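Local coordinates for protein glutamine cyclotransferase (Porphyromonas gingivalis W83, PDB 6QQL) that probably catalyses the zinc-dependent cyclisation of N-terminal glutamine to pyroglutamate on peptides and proteins, as a type II glutaminyl cyclase, at residues A[111-119]-A[280-288]; A[209-218]-A[240-250]. All blocks are in the same frame, centred on the assembly; numbering follows the deposited sequence.

Contact 1 (A[111-119]-A[280-288]); sequences TRPVCDQDA and DHWHTQRDN. With ZN (zinc ion), chain C.
Loop 111-119 grips the zinc ligand His283 of loop 280-288 at two places, Arg112 over its ring and Gln117 at its backbone carbonyl, in the single-zinc site of a type II glutaminyl cyclase built on the M28 peptidase fold. His283 NE2 lies 2.1 Å from the zinc ion, which Asp133 and Asp167 also bind, while ND1 is hydrogen-bonded to Tyr171 OH. Both ring nitrogens are therefore engaged, which fixes the rotation of the imidazole.

Packing covers the ring from both sides. Arg112 CD sits over its centre in a CH-pi contact, 3.4 Å from the centroid and 11° off the normal; the extended Arg112 chain, with CG anti to the backbone N (chi1 179°), crosses the ring at about a right angle. The opposite face carries Trp282 NE1. Farther along the indole, Trp282 CZ3 meets the amide of Gln117, 3.6 Å from OE1, the two planes 41° apart.

A backbone hydrogen bond joins the loops where Cys115 to Asp118 form a type I turn: Gln117 N donates to His283 O at 3.0 Å. The carboxylate of Asp118 extends the junction by accepting from Gln285 N at OD1, on the anti side and close to the carboxylate plane. Arg286 adds charge attraction without a directed N-H, since Asp118 OD1 stands over the guanidinium face, 3.2 Å from Arg286 NH1.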
# COMPACT_ATOMS: atom_id res chain seq x y z
N THR A 111 6.43 -0.33 -9.54
CA THR A 111 6.80 1.06 -9.81
C THR A 111 6.27 1.43 -11.18
O THR A 111 6.27 0.61 -12.10
CB THR A 111 8.31 1.26 -9.75
OG1 THR A 111 8.82 0.74 -8.50
CG2 THR A 111 8.69 2.76 -9.91
N ARG A 112 5.75 2.65 -11.29
CA ARG A 112 5.38 3.19 -12.59
C ARG A 112 6.63 3.29 -13.47
O ARG A 112 7.69 3.67 -12.99
CB ARG A 112 4.72 4.55 -12.43
CG ARG A 112 4.31 5.21 -13.75
CD ARG A 112 3.14 6.14 -13.53
NE ARG A 112 2.58 6.71 -14.75
CZ ARG A 112 1.76 6.07 -15.58
NH1 ARG A 112 1.44 4.80 -15.33
NH2 ARG A 112 1.28 6.68 -16.65
N PRO A 113 6.54 2.93 -14.76
CA PRO A 113 7.74 2.83 -15.59
C PRO A 113 8.34 4.17 -16.00
O PRO A 113 9.40 4.18 -16.66
CB PRO A 113 7.24 2.09 -16.84
CG PRO A 113 5.95 1.48 -16.45
CD PRO A 113 5.35 2.41 -15.46
N VAL A 114 7.70 5.28 -15.66
CA VAL A 114 8.07 6.60 -16.16
C VAL A 114 7.69 7.64 -15.14
O VAL A 114 6.66 7.51 -14.46
CB VAL A 114 7.36 6.91 -17.48
CG1 VAL A 114 8.10 6.27 -18.63
CG2 VAL A 114 5.94 6.38 -17.40
N CYS A 115 8.52 8.69 -15.03
CA CYS A 115 8.13 9.91 -14.32
C CYS A 115 7.46 10.86 -15.32
O CYS A 115 8.03 11.84 -15.78
CB CYS A 115 9.32 10.53 -13.60
SG CYS A 115 10.99 10.45 -14.36
N ASP A 116 6.19 10.54 -15.63
CA ASP A 116 5.35 11.30 -16.55
C ASP A 116 5.11 12.73 -16.13
O ASP A 116 4.61 13.53 -16.93
CB ASP A 116 3.97 10.68 -16.64
CG ASP A 116 4.03 9.26 -16.91
OD1 ASP A 116 4.53 8.93 -18.00
OD2 ASP A 116 3.61 8.50 -16.03
N GLN A 117 5.33 13.05 -14.86
CA GLN A 117 4.97 14.34 -14.30
C GLN A 117 6.20 15.08 -13.80
O GLN A 117 6.09 15.94 -12.93
CB GLN A 117 3.98 14.13 -13.15
CG GLN A 117 2.87 13.14 -13.44
CD GLN A 117 1.65 13.80 -14.00
OE1 GLN A 117 1.28 14.90 -13.60
NE2 GLN A 117 1.00 13.13 -14.95
N ASP A 118 7.38 14.76 -14.34
CA ASP A 118 8.59 15.46 -13.96
C ASP A 118 8.55 16.89 -14.45
O ASP A 118 8.01 17.17 -15.53
CB ASP A 118 9.82 14.75 -14.54
CG ASP A 118 11.13 15.13 -13.83
OD1 ASP A 118 11.39 14.64 -12.70
OD2 ASP A 118 11.91 15.92 -14.42
N ALA A 119 9.11 17.80 -13.66
CA ALA A 119 9.12 19.21 -14.05
C ALA A 119 9.83 19.40 -15.38
O ALA A 119 9.48 20.31 -16.15
CB ALA A 119 9.77 20.07 -12.98
N ASP A 280 4.27 16.80 -4.68
CA ASP A 280 4.97 17.16 -5.91
C ASP A 280 5.97 16.11 -6.37
O ASP A 280 6.37 16.15 -7.54
CB ASP A 280 5.69 18.48 -5.70
CG ASP A 280 4.87 19.46 -4.91
OD1 ASP A 280 3.64 19.55 -5.15
OD2 ASP A 280 5.45 20.08 -4.00
N HIS A 281 6.30 15.14 -5.54
CA HIS A 281 7.23 14.10 -5.97
C HIS A 281 6.56 13.02 -6.80
O HIS A 281 7.25 12.15 -7.33
CB HIS A 281 7.88 13.47 -4.74
CG HIS A 281 6.90 12.75 -3.88
ND1 HIS A 281 5.85 13.39 -3.27
CD2 HIS A 281 6.79 11.45 -3.55
CE1 HIS A 281 5.13 12.52 -2.59
NE2 HIS A 281 5.68 11.33 -2.74
N TRP A 282 5.23 13.08 -6.92
CA TRP A 282 4.46 11.99 -7.50
C TRP A 282 4.77 11.81 -8.98
O TRP A 282 4.70 12.76 -9.76
CB TRP A 282 2.98 12.27 -7.28
CG TRP A 282 2.05 11.40 -8.01
CD1 TRP A 282 1.80 10.08 -7.76
CD2 TRP A 282 1.18 11.79 -9.08
NE1 TRP A 282 0.85 9.62 -8.64
CE2 TRP A 282 0.44 10.65 -9.46
CE3 TRP A 282 0.95 12.99 -9.77
CZ2 TRP A 282 -0.51 10.67 -10.49
CZ3 TRP A 282 0.01 13.01 -10.80
CH2 TRP A 282 -0.70 11.86 -11.14
N HIS A 283 5.11 10.57 -9.36
CA HIS A 283 5.44 10.23 -10.74
C HIS A 283 6.48 11.22 -11.29
O HIS A 283 6.39 11.72 -12.41
CB HIS A 283 4.18 10.17 -11.59
CG HIS A 283 3.27 9.05 -11.19
ND1 HIS A 283 2.01 8.89 -11.72
CD2 HIS A 283 3.44 8.05 -10.30
CE1 HIS A 283 1.44 7.83 -11.17
NE2 HIS A 283 2.29 7.30 -10.30
N THR A 284 7.51 11.41 -10.48
CA THR A 284 8.52 12.45 -10.60
C THR A 284 9.84 11.84 -10.14
O THR A 284 9.86 11.03 -9.22
CB THR A 284 8.13 13.66 -9.74
OG1 THR A 284 7.19 14.49 -10.43
CG2 THR A 284 9.33 14.47 -9.26
N GLN A 285 10.93 12.24 -10.78
CA GLN A 285 12.23 11.72 -10.40
C GLN A 285 12.55 11.98 -8.93
O GLN A 285 13.39 11.28 -8.37
CB GLN A 285 13.29 12.34 -11.31
CG GLN A 285 14.46 11.43 -11.64
CD GLN A 285 15.54 12.15 -12.48
OE1 GLN A 285 15.41 13.35 -12.77
NE2 GLN A 285 16.59 11.42 -12.86
N ARG A 286 11.89 12.96 -8.29
CA ARG A 286 12.06 13.21 -6.86
C ARG A 286 11.40 12.14 -5.98
O ARG A 286 11.68 12.11 -4.78
CB ARG A 286 11.54 14.60 -6.47
CG ARG A 286 12.56 15.75 -6.55
CD ARG A 286 12.94 16.04 -8.00
NE ARG A 286 11.82 16.49 -8.82
CZ ARG A 286 11.87 16.75 -10.12
NH1 ARG A 286 13.02 16.63 -10.78
NH2 ARG A 286 10.78 17.16 -10.77
N ASP A 287 10.52 11.31 -6.52
CA ASP A 287 10.05 10.19 -5.70
C ASP A 287 11.22 9.23 -5.56
O ASP A 287 11.39 8.31 -6.37
CB ASP A 287 8.80 9.52 -6.28
CG ASP A 287 8.26 8.35 -5.37
OD1 ASP A 287 8.78 8.14 -4.25
OD2 ASP A 287 7.30 7.65 -5.78
N ASN A 288 12.03 9.45 -4.53
CA ASN A 288 13.19 8.62 -4.26
C ASN A 288 13.47 8.69 -2.77
O ASN A 288 12.77 9.38 -2.02
CB ASN A 288 14.42 9.04 -5.07
CG ASN A 288 14.85 10.48 -4.79
OD1 ASN A 288 15.16 10.85 -3.66
ND2 ASN A 288 14.92 11.28 -5.84
ZN ZN C . 1.69 5.91 -8.87
O HOH W 1 14.97 15.84 -12.87

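Contact 2 (A[209-218]-A[240-250]); sequences ATFYWEYFSK and YFIQADGGALT
Glu214 OE1 is gripped by two backbone amides from opposite faces of the carboxylate plane: Leu249 N, across the contact at 2.8 Å, and Phe216 N. Glu214 OE2 takes Ser217 N from above that plane and Ser217 OG on its anti lone pair, with a further hydrogen bond to His253 NE2. This many partners should stabilise the carboxylate as an anion. Glu214 is the N-cap of helix 215-220; CG anti to the backbone N (chi1 -166°) and a bend at chi2 bring its carboxylate over the amides of the first turn. The Glu214 and Leu249 side chains pass each other in opposite directions, with Glu214 CG against Leu249 CB. Next to it, Tyr215 N donates to Gly247 O at 2.7 Å.

Upstream, strands 211-213 and 241-243 pair in parallel, their axes 4.9 Å apart at 30°. The register slips by two residues between the Phe211-Phe241 and Trp213-Asp245 bridges, a beta bulge, with Trp213 N bonded to Ala244 O at 3.0 Å and Gly246 N to Trp213 O. Helix 222-234 lies within the connection between the strands, and its Trp229 meets the rings of Trp213 and Phe241 edge-to-face.

The Trp213 indole lies flat against the bulged backbone, with Ala244 N 3.4 Å above its plane. Tyr212 runs alongside Ile242, its CE1 3.5 Å from Ile242 CB. Phe211 CD2 comes over the centre of the Phe241 ring, the two planes inclined at 44°. From the first turn of the helix, Lys218 NZ makes a weak, charge-assisted bond to Asp245 OD1 at 3.2 Å.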
# COMPACT_ATOMS: atom_id res chain seq x y z
N ALA A 209 3.60 14.87 4.40
CA ALA A 209 2.40 14.27 3.84
C ALA A 209 1.15 14.65 4.63
O ALA A 209 1.19 14.84 5.85
CB ALA A 209 2.53 12.75 3.79
N THR A 210 0.01 14.69 3.92
CA THR A 210 -1.29 15.03 4.50
C THR A 210 -2.26 13.91 4.19
O THR A 210 -2.52 13.62 3.01
CB THR A 210 -1.83 16.35 3.94
OG1 THR A 210 -1.95 16.27 2.52
CG2 THR A 210 -0.91 17.51 4.24
N PHE A 211 -2.82 13.28 5.22
CA PHE A 211 -3.79 12.20 5.05
C PHE A 211 -5.18 12.70 5.44
O PHE A 211 -5.52 12.75 6.63
CB PHE A 211 -3.37 10.98 5.85
CG PHE A 211 -1.95 10.55 5.59
CD1 PHE A 211 -1.56 10.13 4.33
CD2 PHE A 211 -1.01 10.58 6.61
CE1 PHE A 211 -0.26 9.75 4.09
CE2 PHE A 211 0.31 10.19 6.37
CZ PHE A 211 0.68 9.78 5.12
N TYR A 212 -5.97 13.04 4.42
CA TYR A 212 -7.37 13.42 4.56
C TYR A 212 -8.26 12.22 4.27
O TYR A 212 -7.80 11.17 3.84
CB TYR A 212 -7.72 14.57 3.61
CG TYR A 212 -6.92 15.82 3.86
CD1 TYR A 212 -7.35 16.78 4.78
CD2 TYR A 212 -5.74 16.06 3.17
CE1 TYR A 212 -6.61 17.94 4.99
CE2 TYR A 212 -5.01 17.22 3.38
CZ TYR A 212 -5.44 18.15 4.30
OH TYR A 212 -4.69 19.30 4.51
N TRP A 213 -9.55 12.39 4.55
CA TRP A 213 -10.57 11.39 4.25
C TRP A 213 -10.75 11.23 2.73
O TRP A 213 -11.36 12.09 2.09
CB TRP A 213 -11.90 11.76 4.89
CG TRP A 213 -11.89 11.92 6.37
CD1 TRP A 213 -11.08 11.28 7.26
CD2 TRP A 213 -12.75 12.77 7.15
NE1 TRP A 213 -11.38 11.68 8.55
CE2 TRP A 213 -12.41 12.59 8.50
CE3 TRP A 213 -13.78 13.67 6.82
CZ2 TRP A 213 -13.06 13.27 9.53
CZ3 TRP A 213 -14.43 14.35 7.84
CH2 TRP A 213 -14.06 14.14 9.18
N GLU A 214 -10.23 10.13 2.17
CA GLU A 214 -10.53 9.77 0.79
C GLU A 214 -12.02 9.47 0.67
O GLU A 214 -12.60 8.81 1.54
CB GLU A 214 -9.71 8.55 0.37
CG GLU A 214 -9.69 8.28 -1.13
CD GLU A 214 -10.95 7.56 -1.63
OE1 GLU A 214 -11.50 7.99 -2.67
OE2 GLU A 214 -11.38 6.56 -1.00
N TYR A 215 -12.64 9.97 -0.42
CA TYR A 215 -14.10 9.97 -0.49
C TYR A 215 -14.68 8.57 -0.40
O TYR A 215 -15.59 8.32 0.40
CB TYR A 215 -14.60 10.67 -1.75
CG TYR A 215 -16.12 10.58 -1.83
CD1 TYR A 215 -16.91 11.31 -0.94
CD2 TYR A 215 -16.77 9.78 -2.76
CE1 TYR A 215 -18.29 11.22 -0.98
CE2 TYR A 215 -18.15 9.70 -2.81
CZ TYR A 215 -18.91 10.42 -1.91
OH TYR A 215 -20.29 10.34 -1.95
N PHE A 216 -14.23 7.66 -1.26
CA PHE A 216 -14.76 6.29 -1.27
C PHE A 216 -14.55 5.62 0.09
O PHE A 216 -15.44 4.93 0.61
CB PHE A 216 -14.11 5.50 -2.40
CG PHE A 216 -14.33 6.11 -3.75
CD1 PHE A 216 -15.59 6.58 -4.12
CD2 PHE A 216 -13.28 6.24 -4.66
CE1 PHE A 216 -15.82 7.17 -5.37
CE2 PHE A 216 -13.49 6.83 -5.92
CZ PHE A 216 -14.77 7.31 -6.27
N SER A 217 -13.38 5.84 0.68
CA SER A 217 -13.11 5.32 2.02
C SER A 217 -14.13 5.84 3.01
O SER A 217 -14.72 5.06 3.77
CB SER A 217 -11.70 5.71 2.43
OG SER A 217 -10.84 5.59 1.32
N LYS A 218 -14.36 7.16 3.00
CA LYS A 218 -15.35 7.78 3.88
C LYS A 218 -16.74 7.25 3.61
O LYS A 218 -17.51 6.99 4.54
CB LYS A 218 -15.33 9.30 3.68
CG LYS A 218 -16.25 10.14 4.59
CD LYS A 218 -16.76 11.38 3.82
CE LYS A 218 -17.49 12.40 4.69
NZ LYS A 218 -18.32 13.36 3.89
N TYR A 240 -0.67 14.94 10.93
CA TYR A 240 -0.60 14.10 9.74
C TYR A 240 -1.95 13.56 9.31
O TYR A 240 -2.29 13.61 8.12
CB TYR A 240 0.38 12.95 10.01
CG TYR A 240 1.83 13.39 10.03
CD1 TYR A 240 2.44 13.85 8.87
CD2 TYR A 240 2.58 13.35 11.19
CE1 TYR A 240 3.76 14.24 8.86
CE2 TYR A 240 3.91 13.75 11.19
CZ TYR A 240 4.49 14.20 10.02
OH TYR A 240 5.81 14.61 10.01
N PHE A 241 -2.74 13.03 10.24
CA PHE A 241 -4.09 12.53 9.95
C PHE A 241 -5.11 13.64 10.17
O PHE A 241 -5.55 13.89 11.29
CB PHE A 241 -4.38 11.30 10.80
CG PHE A 241 -3.61 10.09 10.37
CD1 PHE A 241 -2.28 9.94 10.72
CD2 PHE A 241 -4.21 9.11 9.60
CE1 PHE A 241 -1.55 8.83 10.32
CE2 PHE A 241 -3.50 7.99 9.19
CZ PHE A 241 -2.16 7.85 9.55
N ILE A 242 -5.52 14.29 9.08
CA ILE A 242 -6.39 15.46 9.18
C ILE A 242 -7.85 15.01 9.01
O ILE A 242 -8.20 14.33 8.04
CB ILE A 242 -6.00 16.52 8.14
CG1 ILE A 242 -4.48 16.62 8.07
CG2 ILE A 242 -6.57 17.86 8.53
CD1 ILE A 242 -3.82 16.87 9.40
N GLN A 243 -8.69 15.41 9.96
CA GLN A 243 -10.10 15.00 10.00
C GLN A 243 -10.93 15.98 9.17
O GLN A 243 -11.54 16.92 9.67
CB GLN A 243 -10.58 14.89 11.44
CG GLN A 243 -9.69 13.94 12.24
CD GLN A 243 -10.44 13.12 13.28
OE1 GLN A 243 -11.34 12.33 12.94
NE2 GLN A 243 -10.06 13.28 14.55
N ALA A 244 -10.91 15.75 7.86
CA ALA A 244 -11.50 16.65 6.88
C ALA A 244 -11.48 15.95 5.53
O ALA A 244 -10.66 15.06 5.30
CB ALA A 244 -10.73 17.98 6.82
N ASP A 245 -12.40 16.35 4.66
CA ASP A 245 -12.52 15.71 3.35
C ASP A 245 -11.27 15.96 2.51
O ASP A 245 -10.70 17.05 2.52
CB ASP A 245 -13.75 16.23 2.63
CG ASP A 245 -15.02 15.97 3.41
OD1 ASP A 245 -15.47 14.80 3.47
OD2 ASP A 245 -15.56 16.95 4.00
N GLY A 246 -10.84 14.91 1.79
CA GLY A 246 -9.76 14.96 0.83
C GLY A 246 -10.27 14.76 -0.59
O GLY A 246 -11.12 15.52 -1.05
N GLY A 247 -9.76 13.75 -1.29
CA GLY A 247 -10.12 13.51 -2.67
C GLY A 247 -10.85 12.20 -2.92
O GLY A 247 -10.96 11.32 -2.04
N ALA A 248 -11.36 12.07 -4.15
CA ALA A 248 -12.03 10.85 -4.61
C ALA A 248 -11.02 10.11 -5.49
O ALA A 248 -10.95 10.32 -6.70
CB ALA A 248 -13.32 11.16 -5.35
N LEU A 249 -10.29 9.20 -4.87
CA LEU A 249 -9.13 8.57 -5.49
C LEU A 249 -9.45 7.15 -5.90
O LEU A 249 -9.83 6.32 -5.07
CB LEU A 249 -7.96 8.60 -4.51
CG LEU A 249 -7.72 10.05 -4.03
CD1 LEU A 249 -6.73 10.09 -2.89
CD2 LEU A 249 -7.27 11.00 -5.14
N THR A 250 -9.26 6.84 -7.17
CA THR A 250 -9.34 5.45 -7.58
C THR A 250 -8.04 4.78 -7.16
O THR A 250 -6.95 5.16 -7.61
CB THR A 250 -9.59 5.32 -9.08
OG1 THR A 250 -9.99 6.59 -9.63
CG2 THR A 250 -10.70 4.31 -9.32
O HOH W 2 -13.81 12.95 2.40

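How the contacts relate
Contact 2 is nested in sequence inside the long loop closed by contact 1, yet the two do not touch: their centres are 22 Å apart and their nearest atoms about 7 Å. Contact 1 belongs directly to the metal site, since one of its loops supplies a zinc ligand. Contact 2 approaches that site from farther away, the side chain of Leu249 lying about 11 Å from the bound zinc ion. Strand 264-268 and helix 294-311 connect their surroundings: residues 280-288 lie in the loop between them, and both Phe211 and Phe241 pack on Ile267 of that strand and on residues of that helix.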